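Local coordinates for trichothecene 3-O-acetyltransferase TRI101 (Fusarium sporotrichioides, PDB 2ZBA), which catalyses transfer of an acetyl group from acetyl coenzyme A to the 3-hydroxyl of trichothecenes during the biosynthesis of mycotoxins such as T-2 toxin, as a BAHD-superfamily enzyme, at residues A[123-128]-A[156-161]; A[172-177]-A[391-396]; A[204-209]-A[354-359]; A[277-282]-A[333-338]. All coordinates share one frame; numbering follows the deposited sequence.

Interaction 1. Residues A[123-128]-A[156-161]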
loop_
_atom_site.group_PDB
_atom_site.type_symbol
_atom_site.label_atom_id
_atom_site.label_comp_id
_atom_site.label_asym_id
_atom_site.label_seq_id
_atom_site.Cartn_x
_atom_site.Cartn_y
_atom_site.Cartn_z
ATOM N N ASN A 123 -11.968 -8.417 9.086
ATOM C CA ASN A 123 -13.268 -8.414 9.713
ATOM C C ASN A 123 -13.096 -8.412 11.230
ATOM O O ASN A 123 -13.877 -7.788 11.971
ATOM C CB ASN A 123 -14.066 -9.618 9.200
ATOM C CG ASN A 123 -14.302 -9.561 7.665
ATOM O OD1 ASN A 123 -13.933 -10.482 6.926
ATOM N ND2 ASN A 123 -14.910 -8.478 7.198
ATOM N N VAL A 124 -12.017 -9.061 11.674
ATOM C CA VAL A 124 -11.679 -9.164 13.100
ATOM C C VAL A 124 -10.896 -7.929 13.595
ATOM O O VAL A 124 -11.193 -7.389 14.667
ATOM C CB VAL A 124 -10.882 -10.490 13.400
ATOM C CG1 VAL A 124 -10.382 -10.533 14.833
ATOM C CG2 VAL A 124 -11.716 -11.728 13.105
ATOM N N VAL A 125 -9.910 -7.471 12.819
ATOM C CA VAL A 125 -8.986 -6.444 13.322
ATOM C C VAL A 125 -9.152 -5.001 12.829
ATOM O O VAL A 125 -8.596 -4.075 13.436
ATOM C CB VAL A 125 -7.482 -6.889 13.206
ATOM C CG1 VAL A 125 -7.212 -8.116 14.090
ATOM C CG2 VAL A 125 -7.072 -7.138 11.734
ATOM N N ALA A 126 -9.932 -4.796 11.773
ATOM C CA ALA A 126 -10.048 -3.479 11.125
ATOM C C ALA A 126 -11.445 -2.844 11.286
ATOM O O ALA A 126 -12.454 -3.562 11.328
ATOM C CB ALA A 126 -9.689 -3.596 9.656
ATOM N N PRO A 127 -11.505 -1.497 11.379
ATOM C CA PRO A 127 -12.798 -0.834 11.616
ATOM C C PRO A 127 -13.711 -0.790 10.392
ATOM O O PRO A 127 -14.932 -0.662 10.544
ATOM C CB PRO A 127 -12.395 0.581 12.052
ATOM C CG PRO A 127 -11.074 0.819 11.369
ATOM C CD PRO A 127 -10.388 -0.533 11.307
ATOM N N ARG A 128 -13.120 -0.898 9.200
ATOM C CA ARG A 128 -13.865 -0.986 7.944
ATOM C C ARG A 128 -13.122 -1.884 6.975
ATOM O O ARG A 128 -11.907 -2.017 7.064
ATOM C CB ARG A 128 -13.903 0.368 7.267
ATOM C CG ARG A 128 -14.929 1.316 7.719
ATOM C CD ARG A 128 -14.859 2.434 6.735
ATOM N NE ARG A 128 -15.490 2.051 5.476
ATOM C CZ ARG A 128 -16.551 2.671 4.966
ATOM N NH1 ARG A 128 -17.076 2.265 3.817
ATOM N NH2 ARG A 128 -17.086 3.705 5.608
ATOM N N GLY A 156 -1.376 -8.987 24.463
ATOM C CA GLY A 156 -0.991 -7.988 23.489
ATOM C C GLY A 156 -2.042 -6.987 23.053
ATOM O O GLY A 156 -3.040 -6.734 23.747
ATOM N N LEU A 157 -1.778 -6.408 21.888
ATOM C CA LEU A 157 -2.534 -5.276 21.377
ATOM C C LEU A 157 -2.266 -5.155 19.890
ATOM O O LEU A 157 -1.101 -5.108 19.482
ATOM C CB LEU A 157 -2.073 -3.999 22.060
ATOM C CG LEU A 157 -2.815 -2.708 21.711
ATOM C CD1 LEU A 157 -4.007 -2.504 22.647
ATOM C CD2 LEU A 157 -1.854 -1.553 21.794
ATOM N N ILE A 158 -3.341 -5.112 19.094
ATOM C CA ILE A 158 -3.275 -4.801 17.661
ATOM C C ILE A 158 -3.918 -3.442 17.360
ATOM O O ILE A 158 -5.124 -3.233 17.585
ATOM C CB ILE A 158 -3.937 -5.890 16.788
ATOM C CG1 ILE A 158 -3.303 -7.255 17.059
ATOM C CG2 ILE A 158 -3.801 -5.539 15.298
ATOM C CD1 ILE A 158 -4.016 -8.395 16.374
ATOM N N LEU A 159 -3.109 -2.511 16.871
ATOM C CA LEU A 159 -3.638 -1.252 16.394
ATOM C C LEU A 159 -3.726 -1.314 14.878
ATOM O O LEU A 159 -2.726 -1.595 14.203
ATOM C CB LEU A 159 -2.747 -0.095 16.813
ATOM C CG LEU A 159 -3.132 1.267 16.248
ATOM C CD1 LEU A 159 -4.494 1.723 16.771
ATOM C CD2 LEU A 159 -2.082 2.240 16.619
ATOM N N THR A 160 -4.925 -1.071 14.356
ATOM C CA THR A 160 -5.154 -1.081 12.917
ATOM C C THR A 160 -5.544 0.310 12.463
ATOM O O THR A 160 -6.407 0.936 13.079
ATOM C CB THR A 160 -6.249 -2.061 12.554
ATOM O OG1 THR A 160 -5.868 -3.371 12.991
ATOM C CG2 THR A 160 -6.476 -2.067 11.046
ATOM N N VAL A 161 -4.881 0.812 11.418
ATOM C CA VAL A 161 -5.193 2.140 10.875
ATOM C C VAL A 161 -5.691 2.066 9.429
ATOM O O VAL A 161 -5.024 1.464 8.562
ATOM C CB VAL A 161 -4.007 3.110 10.982
ATOM C CG1 VAL A 161 -4.431 4.520 10.557
ATOM C CG2 VAL A 161 -3.451 3.123 12.411
#
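Thr160 reaches from its strand to the backbone of Val125, its hydroxyl OG1 giving a 2.9 Å hydrogen bond to Val125 O. The hydroxyl does not approach along the plane of that carbonyl but from above it, 57° out, with a C=O...OG1 angle of 122°. Beside this polar link lie apolar contacts: Thr160 CG2 meets the methyl CB of Ala126 at 3.8 Å and, a little farther off, the ring atom CD of Pro127 at 4.2 Å. Two residues earlier on the strand, on the same side, Ile158 sets CD1 3.9 Å from Val125 CG1. With chi1 of Thr160 at -59°, CG2 lies opposite the backbone N while OG1 sits next to it, and the two branches divide the polar and apolar work. In fold terms, the short helix 122-125 ends here, Ala126 being the first residue to leave helical geometry, and it rests on strand 156-164 of the mixed sheet in the N-terminal domain. Leu159, between the two contact residues, faces away and touches Leu51 of helix 44-61. A second shell ties the site down. Asn151 ND2 is a second donor to Val125 O beside Thr160 OG1, and it also bonds Ile158 O, while Thr160 OG1 is also paired with Ser33 OG of strand 29-37. Farther along, Arg128 O accepts a hydrogen bond from Asn162 ND2.

Interaction 2. Residues A[172-177]-A[391-396]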
loop_
_atom_site.group_PDB
_atom_site.type_symbol
_atom_site.label_atom_id
_atom_site.label_comp_id
_atom_site.label_asym_id
_atom_site.label_seq_id
_atom_site.Cartn_x
_atom_site.Cartn_y
_atom_site.Cartn_z
ATOM N N GLY A 172 1.582 8.468 2.400
ATOM C CA GLY A 172 0.872 9.549 3.060
ATOM C C GLY A 172 0.220 9.088 4.351
ATOM O O GLY A 172 0.180 9.835 5.318
ATOM N N GLN A 173 -0.309 7.873 4.362
ATOM C CA GLN A 173 -0.908 7.315 5.563
ATOM C C GLN A 173 0.177 7.135 6.653
ATOM O O GLN A 173 -0.054 7.442 7.814
ATOM C CB GLN A 173 -1.554 5.969 5.236
ATOM C CG GLN A 173 -2.373 5.308 6.372
ATOM C CD GLN A 173 -3.349 4.271 5.822
ATOM O OE1 GLN A 173 -3.716 4.329 4.661
ATOM N NE2 GLN A 173 -3.726 3.307 6.628
ATOM N N ASP A 174 1.342 6.623 6.256
ATOM C CA ASP A 174 2.486 6.459 7.153
ATOM C C ASP A 174 2.948 7.783 7.755
ATOM O O ASP A 174 3.262 7.847 8.941
ATOM C CB ASP A 174 3.653 5.796 6.406
ATOM C CG ASP A 174 4.883 5.617 7.272
ATOM O OD1 ASP A 174 4.792 4.996 8.366
ATOM O OD2 ASP A 174 5.950 6.090 6.846
ATOM N N ALA A 175 3.013 8.825 6.931
ATOM C CA ALA A 175 3.358 10.169 7.396
ATOM C C ALA A 175 2.384 10.665 8.458
ATOM O O ALA A 175 2.792 11.236 9.478
ATOM C CB ALA A 175 3.419 11.151 6.214
ATOM N N ILE A 176 1.091 10.455 8.216
ATOM C CA ILE A 176 0.056 10.836 9.180
ATOM C C ILE A 176 0.204 10.024 10.463
ATOM O O ILE A 176 0.111 10.571 11.560
ATOM C CB ILE A 176 -1.378 10.664 8.600
ATOM C CG1 ILE A 176 -1.655 11.700 7.494
ATOM C CG2 ILE A 176 -2.444 10.758 9.700
ATOM C CD1 ILE A 176 -2.965 11.416 6.730
ATOM N N ILE A 177 0.427 8.723 10.310
ATOM C CA ILE A 177 0.615 7.823 11.448
ATOM C C ILE A 177 1.858 8.194 12.288
ATOM O O ILE A 177 1.804 8.183 13.529
ATOM C CB ILE A 177 0.663 6.339 10.989
ATOM C CG1 ILE A 177 -0.675 5.945 10.352
ATOM C CG2 ILE A 177 0.962 5.411 12.178
ATOM C CD1 ILE A 177 -0.698 4.557 9.708
ATOM N N VAL A 391 7.947 2.395 4.346
ATOM C CA VAL A 391 7.123 3.019 5.369
ATOM C C VAL A 391 7.714 2.762 6.758
ATOM O O VAL A 391 8.293 1.691 7.016
ATOM C CB VAL A 391 5.616 2.681 5.285
ATOM C CG1 VAL A 391 5.147 2.515 3.850
ATOM C CG2 VAL A 391 5.270 1.521 6.133
ATOM N N GLY A 392 7.616 3.757 7.619
ATOM C CA GLY A 392 8.377 3.737 8.874
ATOM C C GLY A 392 7.664 3.174 10.103
ATOM O O GLY A 392 8.055 3.472 11.223
ATOM N N CYS A 393 6.634 2.346 9.899
ATOM C CA CYS A 393 5.729 1.938 10.995
ATOM C C CYS A 393 6.355 1.113 12.134
ATOM O O CYS A 393 5.816 1.105 13.250
ATOM C CB CYS A 393 4.507 1.209 10.447
ATOM S SG CYS A 393 3.112 2.273 10.011
ATOM N N TRP A 394 7.459 0.409 11.856
ATOM C CA TRP A 394 8.182 -0.371 12.876
ATOM C C TRP A 394 8.792 0.496 13.981
ATOM O O TRP A 394 9.308 -0.037 14.974
ATOM C CB TRP A 394 9.329 -1.188 12.249
ATOM C CG TRP A 394 8.915 -2.388 11.454
ATOM C CD1 TRP A 394 8.761 -2.458 10.103
ATOM C CD2 TRP A 394 8.648 -3.703 11.961
ATOM N NE1 TRP A 394 8.392 -3.730 9.732
ATOM C CE2 TRP A 394 8.319 -4.515 10.854
ATOM C CE3 TRP A 394 8.640 -4.266 13.245
ATOM C CZ2 TRP A 394 7.986 -5.854 10.989
ATOM C CZ3 TRP A 394 8.326 -5.600 13.376
ATOM C CH2 TRP A 394 7.992 -6.378 12.258
ATOM N N GLU A 395 8.758 1.818 13.789
ATOM C CA GLU A 395 9.377 2.782 14.695
ATOM C C GLU A 395 8.433 3.486 15.683
ATOM O O GLU A 395 8.900 4.186 16.580
ATOM C CB GLU A 395 10.135 3.850 13.890
ATOM C CG GLU A 395 11.322 3.299 13.086
ATOM C CD GLU A 395 12.392 2.680 13.975
ATOM O OE1 GLU A 395 12.687 3.254 15.058
ATOM O OE2 GLU A 395 12.925 1.615 13.595
ATOM N N TYR A 396 7.118 3.337 15.511
ATOM C CA TYR A 396 6.175 4.144 16.284
ATOM C C TYR A 396 5.714 3.391 17.523
ATOM O O TYR A 396 5.313 2.233 17.438
ATOM C CB TYR A 396 4.962 4.584 15.448
ATOM C CG TYR A 396 5.288 5.021 14.028
ATOM C CD1 TYR A 396 6.464 5.719 13.739
ATOM C CD2 TYR A 396 4.402 4.757 12.981
ATOM C CE1 TYR A 396 6.774 6.102 12.427
ATOM C CE2 TYR A 396 4.690 5.157 11.671
ATOM C CZ TYR A 396 5.874 5.824 11.405
ATOM O OH TYR A 396 6.168 6.229 10.130
#
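Asp174, on the helix that directly follows the HXXXD signature of BAHD enzymes, takes hydrogen bonds on both carboxylate oxygens from the loop 391-396. Tyr396 OH donates to Asp174 OD1 over 2.6 Å, and Gly392 N donates to Asp174 OD2 over 3.0 Å, almost straight at 174°. Each donor comes from above the carboxylate plane, about 40° out of it, instead of lying within it. Asp174 OD2 has a further partner on its own helix, a salt bridge to Arg178, and this local positive charge would be expected to favour the ionised carboxylate. Because CG is trans to the backbone N (chi1 179°), the carboxylate stretches across to the loop, where its oxygen OD1 lies at the edge of the Tyr396 ring. Ile177, one turn later, lays CG2 against the same ring, 3.6 Å from Tyr396 CD2. The loop thus fastens to the helix just beyond Lys390, which binds coenzyme A, and the side chain of Val391 lies about 6 Å from the bound coenzyme A. Cys393 touches Leu34 of strand 29-37 and Val408 of strand 407-409. On one face of the tyrosine ring sits Gly392 O, 3.1 Å above the ring plane and offset toward the rim.

Interaction 3. Residues A[204-209]-A[354-359]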
loop_
_atom_site.group_PDB
_atom_site.type_symbol
_atom_site.label_atom_id
_atom_site.label_comp_id
_atom_site.label_asym_id
_atom_site.label_seq_id
_atom_site.Cartn_x
_atom_site.Cartn_y
_atom_site.Cartn_z
ATOM N N VAL A 204 0.197 20.209 -6.435
ATOM C CA VAL A 204 1.287 19.295 -6.143
ATOM C C VAL A 204 1.864 18.618 -7.407
ATOM O O VAL A 204 3.066 18.321 -7.484
ATOM C CB VAL A 204 0.876 18.307 -4.976
ATOM C CG1 VAL A 204 0.249 17.006 -5.487
ATOM C CG2 VAL A 204 2.056 18.032 -4.081
ATOM N N VAL A 205 0.994 18.400 -8.393
ATOM C CA VAL A 205 1.384 17.921 -9.720
ATOM C C VAL A 205 1.007 19.036 -10.705
ATOM O O VAL A 205 -0.163 19.221 -10.999
ATOM C CB VAL A 205 0.664 16.605 -10.087
ATOM C CG1 VAL A 205 1.106 16.103 -11.487
ATOM C CG2 VAL A 205 0.917 15.530 -9.012
ATOM N N PRO A 206 1.999 19.818 -11.173
ATOM C CA PRO A 206 1.711 20.894 -12.128
ATOM C C PRO A 206 1.096 20.375 -13.420
ATOM O O PRO A 206 1.547 19.366 -13.975
ATOM C CB PRO A 206 3.102 21.510 -12.387
ATOM C CG PRO A 206 3.894 21.180 -11.174
ATOM C CD PRO A 206 3.431 19.778 -10.826
ATOM N N LEU A 207 0.050 21.045 -13.892
ATOM C CA LEU A 207 -0.619 20.619 -15.123
ATOM C C LEU A 207 0.217 21.031 -16.337
ATOM O O LEU A 207 0.962 22.020 -16.279
ATOM C CB LEU A 207 -2.042 21.189 -15.198
ATOM C CG LEU A 207 -3.273 20.369 -14.770
ATOM C CD1 LEU A 207 -3.014 19.205 -13.781
ATOM C CD2 LEU A 207 -4.350 21.314 -14.280
ATOM N N LEU A 208 0.112 20.256 -17.417
ATOM C CA LEU A 208 0.840 20.539 -18.661
ATOM C C LEU A 208 0.124 21.603 -19.488
ATOM O O LEU A 208 -1.093 21.503 -19.697
ATOM C CB LEU A 208 1.005 19.256 -19.488
ATOM C CG LEU A 208 1.813 18.134 -18.821
ATOM C CD1 LEU A 208 1.790 16.889 -19.678
ATOM C CD2 LEU A 208 3.249 18.569 -18.548
ATOM N N GLU A 209 0.872 22.604 -19.959
ATOM C CA GLU A 209 0.268 23.784 -20.636
ATOM C C GLU A 209 -0.511 23.429 -21.899
ATOM O O GLU A 209 -1.642 23.883 -22.080
ATOM C CB GLU A 209 1.305 24.873 -20.927
ATOM N N ARG A 354 4.908 11.238 -17.213
ATOM C CA ARG A 354 3.788 10.303 -17.203
ATOM C C ARG A 354 2.737 10.703 -16.142
ATOM O O ARG A 354 1.534 10.557 -16.368
ATOM C CB ARG A 354 4.301 8.876 -16.954
ATOM C CG ARG A 354 5.130 8.254 -18.129
ATOM C CD ARG A 354 5.659 6.857 -17.779
ATOM N NE ARG A 354 4.561 6.003 -17.327
ATOM C CZ ARG A 354 4.434 5.505 -16.098
ATOM N NH1 ARG A 354 5.369 5.724 -15.163
ATOM N NH2 ARG A 354 3.349 4.795 -15.794
ATOM N N THR A 355 3.203 11.203 -14.996
ATOM C CA THR A 355 2.336 11.547 -13.860
ATOM C C THR A 355 1.581 12.842 -14.141
ATOM O O THR A 355 0.366 12.935 -13.914
ATOM C CB THR A 355 3.147 11.637 -12.537
ATOM O OG1 THR A 355 3.706 10.350 -12.231
ATOM C CG2 THR A 355 2.272 12.054 -11.349
ATOM N N GLN A 356 2.310 13.832 -14.652
ATOM C CA GLN A 356 1.718 15.109 -15.065
ATOM C C GLN A 356 0.777 14.908 -16.241
ATOM O O GLN A 356 -0.233 15.594 -16.327
ATOM C CB GLN A 356 2.796 16.136 -15.445
ATOM C CG GLN A 356 3.683 16.575 -14.256
ATOM C CD GLN A 356 4.611 17.713 -14.627
ATOM O OE1 GLN A 356 4.193 18.890 -14.728
ATOM N NE2 GLN A 356 5.881 17.373 -14.859
ATOM N N ALA A 357 1.112 13.986 -17.153
ATOM C CA ALA A 357 0.184 13.693 -18.273
ATOM C C ALA A 357 -1.134 13.115 -17.731
ATOM O O ALA A 357 -2.210 13.499 -18.167
ATOM C CB ALA A 357 0.803 12.755 -19.264
ATOM N N LEU A 358 -1.033 12.193 -16.774
ATOM C CA LEU A 358 -2.205 11.605 -16.126
ATOM C C LEU A 358 -3.040 12.668 -15.456
ATOM O O LEU A 358 -4.265 12.696 -15.646
ATOM C CB LEU A 358 -1.801 10.518 -15.110
ATOM C CG LEU A 358 -2.914 9.758 -14.338
ATOM C CD1 LEU A 358 -3.840 8.936 -15.275
ATOM C CD2 LEU A 358 -2.305 8.837 -13.271
ATOM N N ALA A 359 -2.386 13.553 -14.701
ATOM C CA ALA A 359 -3.076 14.590 -13.935
ATOM C C ALA A 359 -3.777 15.565 -14.883
ATOM O O ALA A 359 -4.932 15.935 -14.658
ATOM C CB ALA A 359 -2.091 15.332 -13.017
#
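Leu208 and Gln356, which pack against each other, are also joined through one hydroxyl: Thr360 OG1, a turn farther along the helix, is hydrogen-bonded to both Leu208 N and Gln356 O. This fastens an extended, irregular linker, running between helix 191-197 and strand 237-244, onto helix 348-363 of the C-terminal half of the BAHD fold. Gln356 lies at the middle of the interface, its side chain running out from the helix under the linker. The carbonyl oxygen Pro206 O comes down on its aliphatic part, 3.5 Å from Gln356 CG. On one flank Val205 CG1, trans to its backbone N at chi1 -179°, fits into the groove between successive turns, 3.6 Å from Ala359 CB and 3.8 Å from Gln356 CA. Leu208 covers the other flank at about a right angle to the glutamine chain, with CG 4.0 Å from Gln356 CB. Leu207 behaves differently: its CB turns away from the helix, yet CD1 folds back over Ala359, 3.9 Å from Ala359 C, and the side chain also touches Thr360 and His363. Thr355 uses its hydroxyl elsewhere, with Leu351 O and Asn319 ND2. Pro206 and Leu207 are exposed, whereas the buried Val205 packs on the buried Ala359. At the far end, Leu208 CD1 rests over the helix backbone, 3.8 Å from Ala357 CA.

Interaction 4. Residues A[277-282]-A[333-338]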
loop_
_atom_site.group_PDB
_atom_site.type_symbol
_atom_site.label_atom_id
_atom_site.label_comp_id
_atom_site.label_asym_id
_atom_site.label_seq_id
_atom_site.Cartn_x
_atom_site.Cartn_y
_atom_site.Cartn_z
ATOM N N ILE A 277 10.250 -12.358 -8.023
ATOM C CA ILE A 277 8.842 -12.776 -7.949
ATOM C C ILE A 277 8.137 -12.847 -9.313
ATOM O O ILE A 277 7.319 -13.731 -9.550
ATOM C CB ILE A 277 8.020 -11.887 -6.978
ATOM C CG1 ILE A 277 8.526 -12.072 -5.546
ATOM C CG2 ILE A 277 6.523 -12.225 -7.094
ATOM C CD1 ILE A 277 8.191 -10.969 -4.612
ATOM N N TRP A 278 8.438 -11.899 -10.188
ATOM C CA TRP A 278 7.918 -11.940 -11.551
ATOM C C TRP A 278 8.425 -13.181 -12.276
ATOM O O TRP A 278 7.644 -13.872 -12.922
ATOM C CB TRP A 278 8.299 -10.677 -12.317
ATOM C CG TRP A 278 7.505 -10.444 -13.603
ATOM C CD1 TRP A 278 6.395 -11.117 -14.027
ATOM C CD2 TRP A 278 7.760 -9.436 -14.586
ATOM N NE1 TRP A 278 5.952 -10.603 -15.230
ATOM C CE2 TRP A 278 6.761 -9.561 -15.587
ATOM C CE3 TRP A 278 8.726 -8.423 -14.712
ATOM C CZ2 TRP A 278 6.701 -8.716 -16.696
ATOM C CZ3 TRP A 278 8.668 -7.583 -15.837
ATOM C CH2 TRP A 278 7.668 -7.748 -16.808
ATOM N N GLN A 279 9.720 -13.472 -12.131
ATOM C CA GLN A 279 10.305 -14.654 -12.752
ATOM C C GLN A 279 9.670 -15.920 -12.178
ATOM O O GLN A 279 9.247 -16.808 -12.927
ATOM C CB GLN A 279 11.818 -14.699 -12.537
ATOM C CG GLN A 279 12.612 -13.671 -13.350
ATOM C CD GLN A 279 14.059 -14.105 -13.606
ATOM O OE1 GLN A 279 14.477 -15.185 -13.189
ATOM N NE2 GLN A 279 14.826 -13.256 -14.290
ATOM N N SER A 280 9.581 -15.974 -10.849
ATOM C CA SER A 280 9.091 -17.168 -10.152
ATOM C C SER A 280 7.619 -17.431 -10.414
ATOM O O SER A 280 7.225 -18.569 -10.635
ATOM C CB SER A 280 9.354 -17.062 -8.653
ATOM O OG SER A 280 10.710 -16.729 -8.400
ATOM N N THR A 281 6.813 -16.376 -10.375
ATOM C CA THR A 281 5.385 -16.485 -10.671
ATOM C C THR A 281 5.189 -16.856 -12.134
ATOM O O THR A 281 4.383 -17.738 -12.459
ATOM C CB THR A 281 4.630 -15.157 -10.355
ATOM O OG1 THR A 281 4.589 -14.937 -8.930
ATOM C CG2 THR A 281 3.244 -15.213 -10.880
ATOM N N SER A 282 5.930 -16.192 -13.019
ATOM C CA SER A 282 5.929 -16.550 -14.444
ATOM C C SER A 282 6.263 -18.029 -14.618
ATOM O O SER A 282 5.486 -18.779 -15.202
ATOM C CB SER A 282 6.909 -15.667 -15.228
ATOM O OG SER A 282 6.427 -14.339 -15.300
ATOM N N GLU A 333 14.991 -15.558 -18.468
ATOM C CA GLU A 333 16.093 -14.595 -18.579
ATOM C C GLU A 333 16.866 -14.491 -17.256
ATOM O O GLU A 333 16.366 -14.940 -16.213
ATOM C CB GLU A 333 15.603 -13.221 -19.073
ATOM C CG GLU A 333 14.824 -12.376 -18.059
ATOM C CD GLU A 333 14.123 -11.179 -18.704
ATOM O OE1 GLU A 333 14.144 -11.068 -19.945
ATOM O OE2 GLU A 333 13.539 -10.343 -17.976
ATOM N N PRO A 334 18.099 -13.936 -17.289
ATOM C CA PRO A 334 18.809 -13.697 -16.028
ATOM C C PRO A 334 18.090 -12.686 -15.127
ATOM O O PRO A 334 17.460 -11.731 -15.619
ATOM C CB PRO A 334 20.154 -13.113 -16.478
ATOM C CG PRO A 334 19.925 -12.595 -17.847
ATOM C CD PRO A 334 18.913 -13.527 -18.454
ATOM N N LEU A 335 18.202 -12.893 -13.819
ATOM C CA LEU A 335 17.592 -12.006 -12.838
ATOM C C LEU A 335 17.931 -10.517 -13.046
ATOM O O LEU A 335 17.067 -9.637 -12.929
ATOM C CB LEU A 335 17.982 -12.450 -11.424
ATOM C CG LEU A 335 17.127 -11.827 -10.324
ATOM C CD1 LEU A 335 15.675 -12.234 -10.523
ATOM C CD2 LEU A 335 17.649 -12.265 -8.983
ATOM N N GLY A 336 19.192 -10.244 -13.360
ATOM C CA GLY A 336 19.616 -8.905 -13.724
ATOM C C GLY A 336 18.880 -8.276 -14.892
ATOM O O GLY A 336 18.658 -7.066 -14.895
ATOM N N ALA A 337 18.520 -9.083 -15.885
ATOM C CA ALA A 337 17.742 -8.604 -17.035
ATOM C C ALA A 337 16.341 -8.212 -16.605
ATOM O O ALA A 337 15.813 -7.179 -17.038
ATOM C CB ALA A 337 17.683 -9.662 -18.137
ATOM N N THR A 338 15.736 -9.026 -15.745
ATOM C CA THR A 338 14.412 -8.694 -15.214
ATOM C C THR A 338 14.443 -7.457 -14.319
ATOM O O THR A 338 13.638 -6.559 -14.510
ATOM C CB THR A 338 13.742 -9.884 -14.516
ATOM O OG1 THR A 338 13.848 -11.045 -15.346
ATOM C CG2 THR A 338 12.265 -9.603 -14.273
#
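Gln279 points its side-chain amide from helix 269-285 at the first turn of helix 335-344, to meet the hydroxyl of Thr338. The two helices meet here in the C-terminal half of the BAHD fold, and Pro334 occupies the N-cap position of the second. Gln279 NE2 donates to Thr338 OG1 over 2.6 Å, nearly straight at 172°, and the hydroxyl lies within 5° of the amide plane. The chain is extended beyond CG, which sets NE2 between Thr338 OG1 and the residues leading into the helix. There NE2 makes a second, weak and strongly bent hydrogen bond to Glu333 O at 3.0 Å. Leu335 lies obliquely across the glutamine, its CD1 4.0 Å from Gln279 CD. Thr338 OG1 in turn donates a hydrogen bond to Glu333 OE2 over 2.7 Å, on the anti lone pair of that oxygen. Amide, hydroxyl and carboxylate thus form a chain of hydrogen bonds at the helix start, with Arg341 holding Glu333 OE1 at its far end by a salt bridge. Trp278, whose CG is trans to the backbone N (chi1 -164°), swings its indole alongside, with CE3 3.8 Å from Thr338 CG2. Its NE1 bonds outward to Thr295 OG1, and its ring meets Phe297. Back on its own helix, Trp278 O accepts from both Ser282 N and Ser282 OG, 2.7 Å away for OG, the two donors coming from opposite faces of the carbonyl plane.

How the interactions relate
From the N terminus, interaction 1 closes first, a short loop of 27 residues within the N-terminal domain, before interaction 2 opens. The two are neighbours: strand 156-164 leads into helix 170-184, and Val161 O lies 3.0 Å from Gln173 NE2. Interaction 2 then spans 213 residues, bringing a loop from the C-terminal half back to the N-terminal domain. Interaction 3 is nested inside that loop, and interaction 4 inside the loop closed by interaction 3; none cross. Interaction 3 fixes the irregular segment 204-209 onto helix 348-363, and interaction 4 joins helix 269-285 to the start of helix 335-344; each lies across the chain's centre from interaction 1.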